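Dihydrodipicolinate synthase (Bacillus anthracis, PDB 1XL9) probably catalyses the condensation of pyruvate with aspartate semialdehyde that opens the diaminopimelate branch of lysine biosynthesis. Local coordinates at residues 14-19 with 224-229; 18-23 with 37-42; 139-144 with 165-170; 155-160 with 185-190. One frame throughout, in Å; residues are numbered along the deposited sequence.

Interaction 1. Residues 14-19 with 224-229; sequences GTIATA and EMQEMI
Strand 16-19 runs nearly antiparallel to helix 224-229 (152° between the short axes, 10.9 Å apart), and the backbones come nearest where the CA atoms of Ile16 and Gln226 lie 7.7 Å apart. Ile16 carries most of the apolar contact. Its CG1 is anti to the carbonyl carbon (chi1 -50°), and the chain beyond it is extended, which sends CD1 straight out toward the helix. CD1 ends against Met225 CB at 3.5 Å, a tight carbon pair. Ile16 and Met225 meet at a slant here. Ile229, one helical turn on from Met225, brings its own CD1 to both Thr15, just before the strand, and Ile16. That methyl lies 3.8 Å from Thr15 CB and 4.1 Å from Ile16 CG1.

The strand is the first of a TIM barrel, and helix 218-233 follows the last one, strand 212-215. The contact therefore lies at the seam where the barrel closes. Thr15 and Ala17 make backbone hydrogen bonds to Ile213 and Ser215 of the last strand. Met225 also packs on both of those residues, so the helix touches both the first and the last strand.

Gln226 bends at chi2 and brings its amide up to Thr15 and Ile16. Its CD comes 3.3 Å from Thr15 OG1. The amide is probably turned over as modelled, and which of its ends faces the threonine hydroxyl is doubtful. Its CD also lies 3.8 Å from Ile16 CD1, with the two side chains running past each other in opposite directions.

Interaction 2. Residues 18-23 with 37-42; sequences TAMVTP and KLVNYL
The first strand and first barrel helix of a beta-alpha-beta unit meet here: Met20 and Thr18 of strand 16-20 face Leu38 and Leu42 of helix 32-44. The short axes are almost antiparallel (169°) and 11.2 Å apart. Met20 makes most of the contact. Its CG is anti to the backbone N (chi1 -167°), and the side chain projects outward between Leu38 and Leu42. CG lies 3.4 Å from Leu38 CD1, closer than usual for two carbons, and 3.9 Å from Leu42 CD1. The chain runs on extended through chi2, which carries SD to 4.0 Å from Val39 CG2; only the terminal methyl turns aside, at chi3 (70°). Val74 of helix 64-78 packs on Met20 as well. Thr18 offers its methyl to Leu42, with CG2 4.1 Å from Leu42 CD1. Its hydroxyl is used differently: OG1 hydrogen-bonds to Thr47 and Ser218. Next in the chain after Met20, Val21 CG2 reaches Leu38 CD1 at 4.1 Å, the two side chains crossing at about a right angle. No hydrogen bond joins the two segments, and every touching residue is buried. A helix laid back along its strand by apolar side chains is typical of the beta-alpha-beta crossover of a TIM barrel.

Interaction 3. Residues 139-144 with 165-170; sequences LPVMLY and IENIVA
Asn167 reaches from the turn before its strand to Leu139, at the foot of the neighbouring one. Its CG sits between the backbone N and the carbonyl carbon (chi1 67°), which turns the amide toward the other chain segment. ND2 donates to Leu139 O at 2.7 Å in a nearly straight bond (167°), and that oxygen lies close to the amide plane. ND2 has a second acceptor, Ala134 O, so two bonds hold the amide in place. Val141 and Ile168 stand side by side on one face of the sheet, CG1 to CG1 4.1 Å. Ile168 has CG1 anti to the carbonyl carbon (chi1 -56°) and CG2 anti to the backbone N. One branch thus meets Val141, while CG2 meets Leu143 CD1 at 3.7 Å. On the other face Met142 CG lies 4.3 Å from Ala170 CB, and the end of the methionine then leads away. Pro140 CB touches Val169 CG2 at 4.0 Å.

The backbones are joined by Val141 N to Asn167 O, Val169 N to Val141 O (3.1 Å) and Leu143 N to Ala170 O (3.0 Å). Pairing passes from Val141 with Ile168 to Met142 with Ala170, a beta bulge. Parallel neighbours of this kind, strands five and six, belong to the closed sheet of a TIM barrel.

Interaction 4. Residues 155-160 with 185-190; sequences SVDTVV and IEKTAD
Val156, in the first turn of helix 156-163, looks toward Lys187 near the end of helix 178-187. Its CG1 lies 4.3 Å from Lys187 CD, a loose contact. Val156 packs more widely on the same helix, touching Thr180, Glu183 and Ile184.

Asp157 comes next. Its side chain sets out away from the other segment, but its carboxylate end comes nearer. OD1 is 4.4 Å from Lys187 NZ, too far for a salt bridge. The lysine has its salt bridge with Glu183 of its own helix, so the aspartate probably adds only a weak attraction.

Val159 packs on Ile184 of that helix and on Phe192.

Val160 carries the contact. With chi1 at 166°, CG1 is anti to the backbone N and CG2 anti to the carbonyl carbon; CG2 meets two residues. It lies 3.6 Å from Lys187 CB and 3.9 Å from Thr188 CG2. Lys187 crosses it at about a right angle. The lysine chain is extended beyond CG, so its methylenes run on from Val160 toward Val156 and Asp157. Val160 CG1 is 4.0 Å from Lys187 O. Thr188 is the first residue to leave the helical conformation. It gives its methyl to Val160, while its OG1 hydrogen-bonds to Ile184 O, one turn back.

The CA atoms of Val160 and Thr188 are 5.7 Å apart. Neighbouring helices that meet in this way, one after strand 141-145 and one after strand 168-173, are typical of the outer helical layer of a TIM barrel.

Interactions 1, 2 and 3 are buried, and interaction 4 is at the surface. Interactions 1 and 2 share strand 16-20 and press different helices onto it, one following the last strand and one following the first. Both are mainly apolar, but interaction 1 also sets a glutamine amide beside a threonine hydroxyl. Interaction 3 joins two strands of the same sheet, and there backbone hydrogen bonds do much of the work. Interaction 4 lies about 13 Å from it, centre to centre, on the same side of the chain's centre. It pairs helices that flank strand 168-173 in sequence. Its chemistry is mixed, with valines and a threonine methyl beside a lysine chain and distant charges. Interactions 2 and 4 lie on opposite sides of the chain's centre.

Interaction 1. Residues 14-19 with 224-229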
loop_
_atom_site.group_PDB
_atom_site.type_symbol
_atom_site.label_atom_id
_atom_site.label_comp_id
_atom_site.label_asym_id
_atom_site.label_seq_id
_atom_site.Cartn_x
_atom_site.Cartn_y
_atom_site.Cartn_z
ATOM N N GLY A 14 17.803 15.707 -24.819
ATOM C CA GLY A 14 17.257 16.990 -24.394
ATOM C C GLY A 14 16.301 17.018 -23.186
ATOM O O GLY A 14 16.268 16.108 -22.375
ATOM N N THR A 15 15.520 18.096 -23.083
ATOM C CA THR A 15 14.614 18.311 -21.945
ATOM C C THR A 15 13.305 17.527 -21.972
ATOM O O THR A 15 12.865 17.055 -20.943
ATOM C CB THR A 15 14.291 19.840 -21.745
ATOM O OG1 THR A 15 13.866 20.421 -22.987
ATOM C CG2 THR A 15 15.524 20.571 -21.273
ATOM N N ILE A 16 12.695 17.381 -23.146
ATOM C CA ILE A 16 11.390 16.735 -23.290
ATOM C C ILE A 16 11.381 15.605 -24.349
ATOM O O ILE A 16 11.073 15.861 -25.509
ATOM C CB ILE A 16 10.257 17.777 -23.639
ATOM C CG1 ILE A 16 10.277 18.971 -22.684
ATOM C CG2 ILE A 16 8.902 17.131 -23.579
ATOM C CD1 ILE A 16 9.028 19.884 -22.791
ATOM N N ALA A 17 11.696 14.359 -23.943
ATOM C CA ALA A 17 11.425 13.169 -24.796
ATOM C C ALA A 17 9.914 12.915 -24.743
ATOM O O ALA A 17 9.338 12.930 -23.673
ATOM C CB ALA A 17 12.202 11.953 -24.321
ATOM N N THR A 18 9.245 12.773 -25.881
ATOM C CA THR A 18 7.822 12.497 -25.868
ATOM C C THR A 18 7.580 11.008 -26.086
ATOM O O THR A 18 8.102 10.417 -27.032
ATOM C CB THR A 18 7.067 13.365 -26.899
ATOM O OG1 THR A 18 7.300 14.721 -26.564
ATOM C CG2 THR A 18 5.592 13.111 -26.881
ATOM N N ALA A 19 6.836 10.412 -25.155
ATOM C CA ALA A 19 6.294 9.066 -25.276
ATOM C C ALA A 19 5.116 9.057 -26.233
ATOM O O ALA A 19 3.971 9.320 -25.820
ATOM C CB ALA A 19 5.883 8.560 -23.907
ATOM N N GLU A 224 4.305 24.946 -23.531
ATOM C CA GLU A 224 4.190 25.473 -22.175
ATOM C C GLU A 224 5.212 24.826 -21.246
ATOM O O GLU A 224 5.815 25.504 -20.395
ATOM C CB GLU A 224 2.771 25.278 -21.664
ATOM C CG GLU A 224 1.750 26.164 -22.374
ATOM C CD GLU A 224 1.214 25.551 -23.660
ATOM O OE1 GLU A 224 1.911 24.683 -24.249
ATOM O OE2 GLU A 224 0.099 25.944 -24.079
ATOM N N MET A 225 5.436 23.530 -21.428
ATOM C CA MET A 225 6.470 22.797 -20.667
ATOM C C MET A 225 7.863 23.312 -20.910
ATOM O O MET A 225 8.679 23.421 -20.003
ATOM C CB MET A 225 6.435 21.313 -21.018
ATOM C CG MET A 225 5.098 20.608 -20.618
ATOM S SD MET A 225 5.022 18.847 -21.037
ATOM C CE MET A 225 6.302 18.245 -19.956
ATOM N N GLN A 226 8.133 23.646 -22.154
ATOM C CA GLN A 226 9.440 24.149 -22.566
ATOM C C GLN A 226 9.624 25.573 -21.993
ATOM O O GLN A 226 10.692 25.934 -21.497
ATOM C CB GLN A 226 9.461 24.120 -24.095
ATOM C CG GLN A 226 10.697 23.584 -24.787
ATOM C CD GLN A 226 11.469 22.421 -24.084
ATOM O OE1 GLN A 226 11.549 21.299 -24.617
ATOM N NE2 GLN A 226 12.122 22.728 -22.963
ATOM N N GLU A 227 8.530 26.342 -22.016
ATOM C CA GLU A 227 8.414 27.660 -21.366
ATOM C C GLU A 227 8.733 27.601 -19.856
ATOM O O GLU A 227 9.632 28.317 -19.359
ATOM C CB GLU A 227 6.979 28.197 -21.569
ATOM C CG GLU A 227 6.875 29.570 -22.165
ATOM C CD GLU A 227 5.574 30.317 -21.761
ATOM O OE1 GLU A 227 5.708 31.458 -21.241
ATOM O OE2 GLU A 227 4.433 29.774 -21.936
ATOM N N MET A 228 8.013 26.717 -19.150
ATOM C CA MET A 228 8.248 26.420 -17.744
ATOM C C MET A 228 9.694 26.012 -17.430
ATOM O O MET A 228 10.281 26.481 -16.447
ATOM C CB MET A 228 7.314 25.295 -17.290
ATOM C CG MET A 228 7.472 24.892 -15.843
ATOM S SD MET A 228 6.619 23.396 -15.362
ATOM C CE MET A 228 7.960 22.200 -15.711
ATOM N N ILE A 229 10.252 25.105 -18.215
ATOM C CA ILE A 229 11.612 24.622 -17.939
ATOM C C ILE A 229 12.613 25.765 -18.066
ATOM O O ILE A 229 13.497 25.927 -17.223
ATOM C CB ILE A 229 11.989 23.455 -18.866
ATOM C CG1 ILE A 229 11.239 22.195 -18.435
ATOM C CG2 ILE A 229 13.540 23.218 -18.897
ATOM C CD1 ILE A 229 11.539 20.967 -19.310
#

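Interaction 2. Residues 18-23 with 37-42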
loop_
_atom_site.group_PDB
_atom_site.type_symbol
_atom_site.label_atom_id
_atom_site.label_comp_id
_atom_site.label_asym_id
_atom_site.label_seq_id
_atom_site.Cartn_x
_atom_site.Cartn_y
_atom_site.Cartn_z
ATOM N N THR A 18 9.245 12.773 -25.881
ATOM C CA THR A 18 7.822 12.497 -25.868
ATOM C C THR A 18 7.580 11.008 -26.086
ATOM O O THR A 18 8.102 10.417 -27.032
ATOM C CB THR A 18 7.067 13.365 -26.899
ATOM O OG1 THR A 18 7.300 14.721 -26.564
ATOM C CG2 THR A 18 5.592 13.111 -26.881
ATOM N N ALA A 19 6.836 10.412 -25.155
ATOM C CA ALA A 19 6.294 9.066 -25.276
ATOM C C ALA A 19 5.116 9.057 -26.233
ATOM O O ALA A 19 3.971 9.320 -25.820
ATOM C CB ALA A 19 5.883 8.560 -23.907
ATOM N N MET A 20 5.393 8.780 -27.511
ATOM C CA MET A 20 4.435 8.986 -28.572
ATOM C C MET A 20 3.373 7.873 -28.757
ATOM O O MET A 20 3.650 6.643 -28.741
ATOM C CB MET A 20 5.174 9.266 -29.880
ATOM C CG MET A 20 4.324 9.809 -31.042
ATOM S SD MET A 20 5.255 9.939 -32.628
ATOM C CE MET A 20 5.456 8.214 -33.002
ATOM N N VAL A 21 2.118 8.334 -28.876
ATOM C CA VAL A 21 1.011 7.471 -29.181
ATOM C C VAL A 21 1.216 6.959 -30.599
ATOM O O VAL A 21 1.927 7.564 -31.391
ATOM C CB VAL A 21 -0.401 8.183 -29.088
ATOM C CG1 VAL A 21 -0.625 8.810 -27.685
ATOM C CG2 VAL A 21 -0.532 9.219 -30.171
ATOM N N THR A 22 0.532 5.867 -30.917
ATOM C CA THR A 22 0.546 5.258 -32.260
ATOM C C THR A 22 -0.849 5.500 -32.854
ATOM O O THR A 22 -1.800 4.908 -32.398
ATOM C CB THR A 22 0.835 3.765 -32.158
ATOM O OG1 THR A 22 2.132 3.602 -31.576
ATOM C CG2 THR A 22 0.775 3.120 -33.507
ATOM N N PRO A 23 -0.957 6.408 -33.849
ATOM C CA PRO A 23 -2.236 6.627 -34.545
ATOM C C PRO A 23 -2.796 5.429 -35.286
ATOM O O PRO A 23 -2.087 4.797 -36.086
ATOM C CB PRO A 23 -1.903 7.741 -35.552
ATOM C CG PRO A 23 -0.706 8.470 -34.917
ATOM C CD PRO A 23 0.094 7.334 -34.345
ATOM N N LYS A 37 2.111 13.370 -39.753
ATOM C CA LYS A 37 1.563 14.615 -39.156
ATOM C C LYS A 37 1.987 14.850 -37.690
ATOM O O LYS A 37 2.439 15.948 -37.283
ATOM C CB LYS A 37 0.025 14.589 -39.205
ATOM C CG LYS A 37 -0.576 14.778 -40.561
ATOM C CD LYS A 37 -1.998 15.499 -40.491
ATOM C CE LYS A 37 -2.065 16.701 -39.444
ATOM N NZ LYS A 37 -3.316 17.637 -39.558
ATOM N N LEU A 38 1.822 13.818 -36.884
ATOM C CA LEU A 38 2.200 13.873 -35.474
ATOM C C LEU A 38 3.714 14.063 -35.243
ATOM O O LEU A 38 4.112 14.876 -34.469
ATOM C CB LEU A 38 1.742 12.590 -34.773
ATOM C CG LEU A 38 1.153 12.601 -33.361
ATOM C CD1 LEU A 38 1.792 11.456 -32.625
ATOM C CD2 LEU A 38 1.236 13.939 -32.554
ATOM N N VAL A 39 4.571 13.313 -35.903
ATOM C CA VAL A 39 6.008 13.501 -35.689
ATOM C C VAL A 39 6.413 14.968 -35.918
ATOM O O VAL A 39 7.201 15.530 -35.171
ATOM C CB VAL A 39 6.823 12.562 -36.596
ATOM C CG1 VAL A 39 8.324 12.901 -36.554
ATOM C CG2 VAL A 39 6.595 11.129 -36.178
ATOM N N ASN A 40 5.827 15.584 -36.943
ATOM C CA ASN A 40 6.194 16.929 -37.372
ATOM C C ASN A 40 5.593 17.985 -36.412
ATOM O O ASN A 40 6.229 19.006 -36.090
ATOM C CB ASN A 40 5.707 17.166 -38.820
ATOM C CG ASN A 40 6.574 16.433 -39.890
ATOM O OD1 ASN A 40 7.771 16.162 -39.671
ATOM N ND2 ASN A 40 5.961 16.142 -41.065
ATOM N N TYR A 41 4.368 17.742 -35.966
ATOM C CA TYR A 41 3.777 18.569 -34.937
ATOM C C TYR A 41 4.591 18.564 -33.630
ATOM O O TYR A 41 4.931 19.623 -33.054
ATOM C CB TYR A 41 2.359 18.072 -34.660
ATOM C CG TYR A 41 1.729 18.661 -33.415
ATOM C CD1 TYR A 41 0.986 19.848 -33.457
ATOM C CD2 TYR A 41 1.887 18.026 -32.195
ATOM C CE1 TYR A 41 0.392 20.374 -32.282
ATOM C CE2 TYR A 41 1.338 18.522 -31.062
ATOM C CZ TYR A 41 0.567 19.694 -31.088
ATOM O OH TYR A 41 0.012 20.122 -29.886
ATOM N N LEU A 42 4.879 17.369 -33.148
ATOM C CA LEU A 42 5.691 17.227 -31.943
ATOM C C LEU A 42 6.959 18.013 -32.076
ATOM O O LEU A 42 7.282 18.781 -31.184
ATOM C CB LEU A 42 6.046 15.769 -31.646
ATOM C CG LEU A 42 4.879 14.874 -31.246
ATOM C CD1 LEU A 42 5.440 13.519 -30.982
ATOM C CD2 LEU A 42 4.076 15.352 -30.046
#

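Interaction 3. Residues 139-144 with 165-170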
loop_
_atom_site.group_PDB
_atom_site.type_symbol
_atom_site.label_atom_id
_atom_site.label_comp_id
_atom_site.label_asym_id
_atom_site.label_seq_id
_atom_site.Cartn_x
_atom_site.Cartn_y
_atom_site.Cartn_z
ATOM N N LEU A 139 23.883 0.330 -29.865
ATOM C CA LEU A 139 23.101 1.528 -29.587
ATOM C C LEU A 139 23.109 1.921 -28.118
ATOM O O LEU A 139 23.216 1.064 -27.230
ATOM C CB LEU A 139 21.648 1.295 -30.021
ATOM C CG LEU A 139 21.114 1.915 -31.324
ATOM C CD1 LEU A 139 22.125 2.008 -32.415
ATOM C CD2 LEU A 139 19.820 1.207 -31.827
ATOM N N PRO A 140 22.932 3.222 -27.839
ATOM C CA PRO A 140 22.587 3.681 -26.479
ATOM C C PRO A 140 21.263 3.114 -25.923
ATOM O O PRO A 140 20.283 2.924 -26.668
ATOM C CB PRO A 140 22.470 5.192 -26.638
ATOM C CG PRO A 140 23.106 5.520 -27.896
ATOM C CD PRO A 140 23.028 4.343 -28.786
ATOM N N VAL A 141 21.247 2.901 -24.614
ATOM C CA VAL A 141 20.177 2.202 -23.904
ATOM C C VAL A 141 19.631 3.063 -22.741
ATOM O O VAL A 141 20.398 3.512 -21.931
ATOM C CB VAL A 141 20.670 0.829 -23.387
ATOM C CG1 VAL A 141 19.710 0.235 -22.386
ATOM C CG2 VAL A 141 20.903 -0.153 -24.574
ATOM N N MET A 142 18.317 3.290 -22.706
ATOM C CA MET A 142 17.637 4.047 -21.620
ATOM C C MET A 142 16.757 3.096 -20.769
ATOM O O MET A 142 15.822 2.481 -21.255
ATOM C CB MET A 142 16.829 5.204 -22.192
ATOM C CG MET A 142 15.973 5.900 -21.138
ATOM S SD MET A 142 15.283 7.458 -21.643
ATOM C CE MET A 142 13.628 6.980 -22.017
ATOM N N LEU A 143 17.125 2.902 -19.510
ATOM C CA LEU A 143 16.347 2.108 -18.578
ATOM C C LEU A 143 14.953 2.784 -18.286
ATOM O O LEU A 143 14.747 3.998 -18.494
ATOM C CB LEU A 143 17.170 1.930 -17.301
ATOM C CG LEU A 143 18.092 0.705 -17.121
ATOM C CD1 LEU A 143 18.709 0.089 -18.368
ATOM C CD2 LEU A 143 19.179 1.017 -16.101
ATOM N N TYR A 144 13.996 1.978 -17.851
ATOM C CA TYR A 144 12.638 2.499 -17.534
ATOM C C TYR A 144 12.085 1.791 -16.304
ATOM O O TYR A 144 11.742 0.617 -16.366
ATOM C CB TYR A 144 11.697 2.318 -18.731
ATOM C CG TYR A 144 10.241 2.798 -18.594
ATOM C CD1 TYR A 144 9.848 3.774 -17.692
ATOM C CD2 TYR A 144 9.278 2.272 -19.430
ATOM C CE1 TYR A 144 8.483 4.213 -17.635
ATOM C CE2 TYR A 144 7.929 2.686 -19.366
ATOM C CZ TYR A 144 7.553 3.651 -18.497
ATOM O OH TYR A 144 6.207 4.003 -18.537
ATOM N N ILE A 165 27.836 0.121 -17.282
ATOM C CA ILE A 165 27.898 -0.420 -18.645
ATOM C C ILE A 165 27.908 0.728 -19.625
ATOM O O ILE A 165 27.162 1.731 -19.482
ATOM C CB ILE A 165 26.756 -1.395 -18.905
ATOM C CG1 ILE A 165 26.941 -2.621 -17.994
ATOM C CG2 ILE A 165 26.707 -1.809 -20.377
ATOM C CD1 ILE A 165 25.684 -3.347 -17.694
ATOM N N GLU A 166 28.772 0.615 -20.623
ATOM C CA GLU A 166 29.102 1.794 -21.434
ATOM C C GLU A 166 27.963 2.322 -22.256
ATOM O O GLU A 166 27.816 3.553 -22.348
ATOM C CB GLU A 166 30.320 1.572 -22.320
ATOM C CG GLU A 166 30.237 0.450 -23.328
ATOM C CD GLU A 166 31.633 0.189 -23.959
ATOM O OE1 GLU A 166 31.721 0.120 -25.214
ATOM O OE2 GLU A 166 32.637 0.105 -23.181
ATOM N N ASN A 167 27.138 1.428 -22.830
ATOM C CA ASN A 167 25.999 1.927 -23.623
ATOM C C ASN A 167 24.681 2.094 -22.858
ATOM O O ASN A 167 23.649 2.372 -23.472
ATOM C CB ASN A 167 25.815 1.163 -24.952
ATOM C CG ASN A 167 25.393 -0.267 -24.770
ATOM O OD1 ASN A 167 25.919 -0.962 -23.890
ATOM N ND2 ASN A 167 24.471 -0.739 -25.636
ATOM N N ILE A 168 24.741 1.995 -21.524
ATOM C CA ILE A 168 23.597 2.259 -20.682
ATOM C C ILE A 168 23.788 3.657 -20.079
ATOM O O ILE A 168 24.560 3.874 -19.112
ATOM C CB ILE A 168 23.368 1.176 -19.613
ATOM C CG1 ILE A 168 23.233 -0.186 -20.291
ATOM C CG2 ILE A 168 22.083 1.518 -18.772
ATOM C CD1 ILE A 168 22.804 -1.337 -19.372
ATOM N N VAL A 169 23.054 4.597 -20.685
ATOM C CA VAL A 169 23.345 6.017 -20.552
ATOM C C VAL A 169 22.244 6.835 -19.896
ATOM O O VAL A 169 22.450 8.025 -19.580
ATOM C CB VAL A 169 23.709 6.618 -21.946
ATOM C CG1 VAL A 169 24.857 5.802 -22.597
ATOM C CG2 VAL A 169 22.523 6.647 -22.887
ATOM N N ALA A 170 21.072 6.237 -19.672
ATOM C CA ALA A 170 20.022 7.007 -18.998
ATOM C C ALA A 170 18.940 6.129 -18.380
ATOM O O ALA A 170 19.033 4.887 -18.448
ATOM C CB ALA A 170 19.446 8.046 -19.937
#

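Interaction 4. Residues 155-160 with 185-190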
loop_
_atom_site.group_PDB
_atom_site.type_symbol
_atom_site.label_atom_id
_atom_site.label_comp_id
_atom_site.label_asym_id
_atom_site.label_seq_id
_atom_site.Cartn_x
_atom_site.Cartn_y
_atom_site.Cartn_z
ATOM N N SER A 155 16.060 -1.100 -8.167
ATOM C CA SER A 155 16.657 -0.476 -7.005
ATOM C C SER A 155 17.780 0.442 -7.431
ATOM O O SER A 155 18.446 0.221 -8.461
ATOM C CB SER A 155 17.210 -1.525 -6.054
ATOM O OG SER A 155 18.468 -2.051 -6.512
ATOM N N VAL A 156 18.021 1.432 -6.590
ATOM C CA VAL A 156 19.057 2.396 -6.813
ATOM C C VAL A 156 20.403 1.688 -7.036
ATOM O O VAL A 156 21.111 1.999 -7.978
ATOM C CB VAL A 156 19.080 3.419 -5.679
ATOM C CG1 VAL A 156 20.228 4.405 -5.855
ATOM C CG2 VAL A 156 17.728 4.177 -5.648
ATOM N N ASP A 157 20.732 0.678 -6.247
ATOM C CA ASP A 157 22.021 0.003 -6.436
ATOM C C ASP A 157 22.101 -0.675 -7.776
ATOM O O ASP A 157 23.184 -0.721 -8.383
ATOM C CB ASP A 157 22.307 -0.985 -5.300
ATOM C CG ASP A 157 22.644 -0.255 -3.975
ATOM O OD1 ASP A 157 22.065 0.844 -3.699
ATOM O OD2 ASP A 157 23.503 -0.768 -3.206
ATOM N N THR A 158 20.959 -1.207 -8.237
ATOM C CA THR A 158 20.922 -1.957 -9.500
ATOM C C THR A 158 21.165 -1.025 -10.683
ATOM O O THR A 158 21.980 -1.293 -11.575
ATOM C CB THR A 158 19.604 -2.709 -9.613
ATOM O OG1 THR A 158 19.614 -3.734 -8.628
ATOM C CG2 THR A 158 19.409 -3.322 -10.952
ATOM N N VAL A 159 20.466 0.099 -10.648
ATOM C CA VAL A 159 20.639 1.160 -11.623
ATOM C C VAL A 159 22.107 1.642 -11.700
ATOM O O VAL A 159 22.600 1.952 -12.771
ATOM C CB VAL A 159 19.716 2.344 -11.280
ATOM C CG1 VAL A 159 19.993 3.518 -12.185
ATOM C CG2 VAL A 159 18.248 1.933 -11.375
ATOM N N VAL A 160 22.773 1.721 -10.559
ATOM C CA VAL A 160 24.173 2.172 -10.488
ATOM C C VAL A 160 25.137 1.168 -11.105
ATOM O O VAL A 160 26.051 1.556 -11.829
ATOM C CB VAL A 160 24.592 2.535 -9.030
ATOM C CG1 VAL A 160 26.101 2.664 -8.912
ATOM C CG2 VAL A 160 23.905 3.854 -8.583
ATOM N N ILE A 185 21.083 10.030 -9.098
ATOM C CA ILE A 185 21.899 11.117 -9.616
ATOM C C ILE A 185 23.225 11.281 -8.894
ATOM O O ILE A 185 24.236 11.549 -9.517
ATOM C CB ILE A 185 21.147 12.478 -9.530
ATOM C CG1 ILE A 185 19.947 12.514 -10.477
ATOM C CG2 ILE A 185 22.098 13.683 -9.862
ATOM C CD1 ILE A 185 18.958 13.592 -10.184
ATOM N N GLU A 186 23.197 11.179 -7.571
ATOM C CA GLU A 186 24.392 11.302 -6.744
ATOM C C GLU A 186 25.335 10.135 -7.049
ATOM O O GLU A 186 26.471 10.349 -7.405
ATOM C CB GLU A 186 24.042 11.328 -5.238
ATOM C CG GLU A 186 25.280 11.308 -4.272
ATOM C CD GLU A 186 24.881 11.357 -2.778
ATOM O OE1 GLU A 186 25.674 11.882 -1.917
ATOM O OE2 GLU A 186 23.768 10.870 -2.473
ATOM N N LYS A 187 24.812 8.921 -6.962
ATOM C CA LYS A 187 25.604 7.718 -7.044
ATOM C C LYS A 187 26.138 7.307 -8.441
ATOM O O LYS A 187 27.119 6.564 -8.553
ATOM C CB LYS A 187 24.801 6.596 -6.408
ATOM C CG LYS A 187 24.695 6.755 -4.887
ATOM C CD LYS A 187 24.021 5.544 -4.213
ATOM C CE LYS A 187 24.191 5.581 -2.676
ATOM N NZ LYS A 187 23.147 4.780 -1.974
ATOM N N THR A 188 25.506 7.797 -9.497
ATOM C CA THR A 188 25.979 7.540 -10.856
ATOM C C THR A 188 26.869 8.691 -11.323
ATOM O O THR A 188 26.846 9.756 -10.721
ATOM C CB THR A 188 24.798 7.472 -11.870
ATOM O OG1 THR A 188 24.180 8.760 -11.964
ATOM C CG2 THR A 188 23.789 6.398 -11.479
ATOM N N ALA A 189 27.591 8.494 -12.424
ATOM C CA ALA A 189 28.498 9.510 -12.932
ATOM C C ALA A 189 27.718 10.578 -13.642
ATOM O O ALA A 189 26.538 10.419 -13.881
ATOM C CB ALA A 189 29.501 8.895 -13.866
ATOM N N ASP A 190 28.380 11.669 -14.004
ATOM C CA ASP A 190 27.688 12.867 -14.532
ATOM C C ASP A 190 27.004 12.653 -15.896
ATOM O O ASP A 190 25.957 13.308 -16.209
ATOM C CB ASP A 190 28.667 14.057 -14.581
ATOM C CG ASP A 190 28.994 14.579 -13.201
ATOM O OD1 ASP A 190 28.086 15.099 -12.499
ATOM O OD2 ASP A 190 30.154 14.454 -12.797
#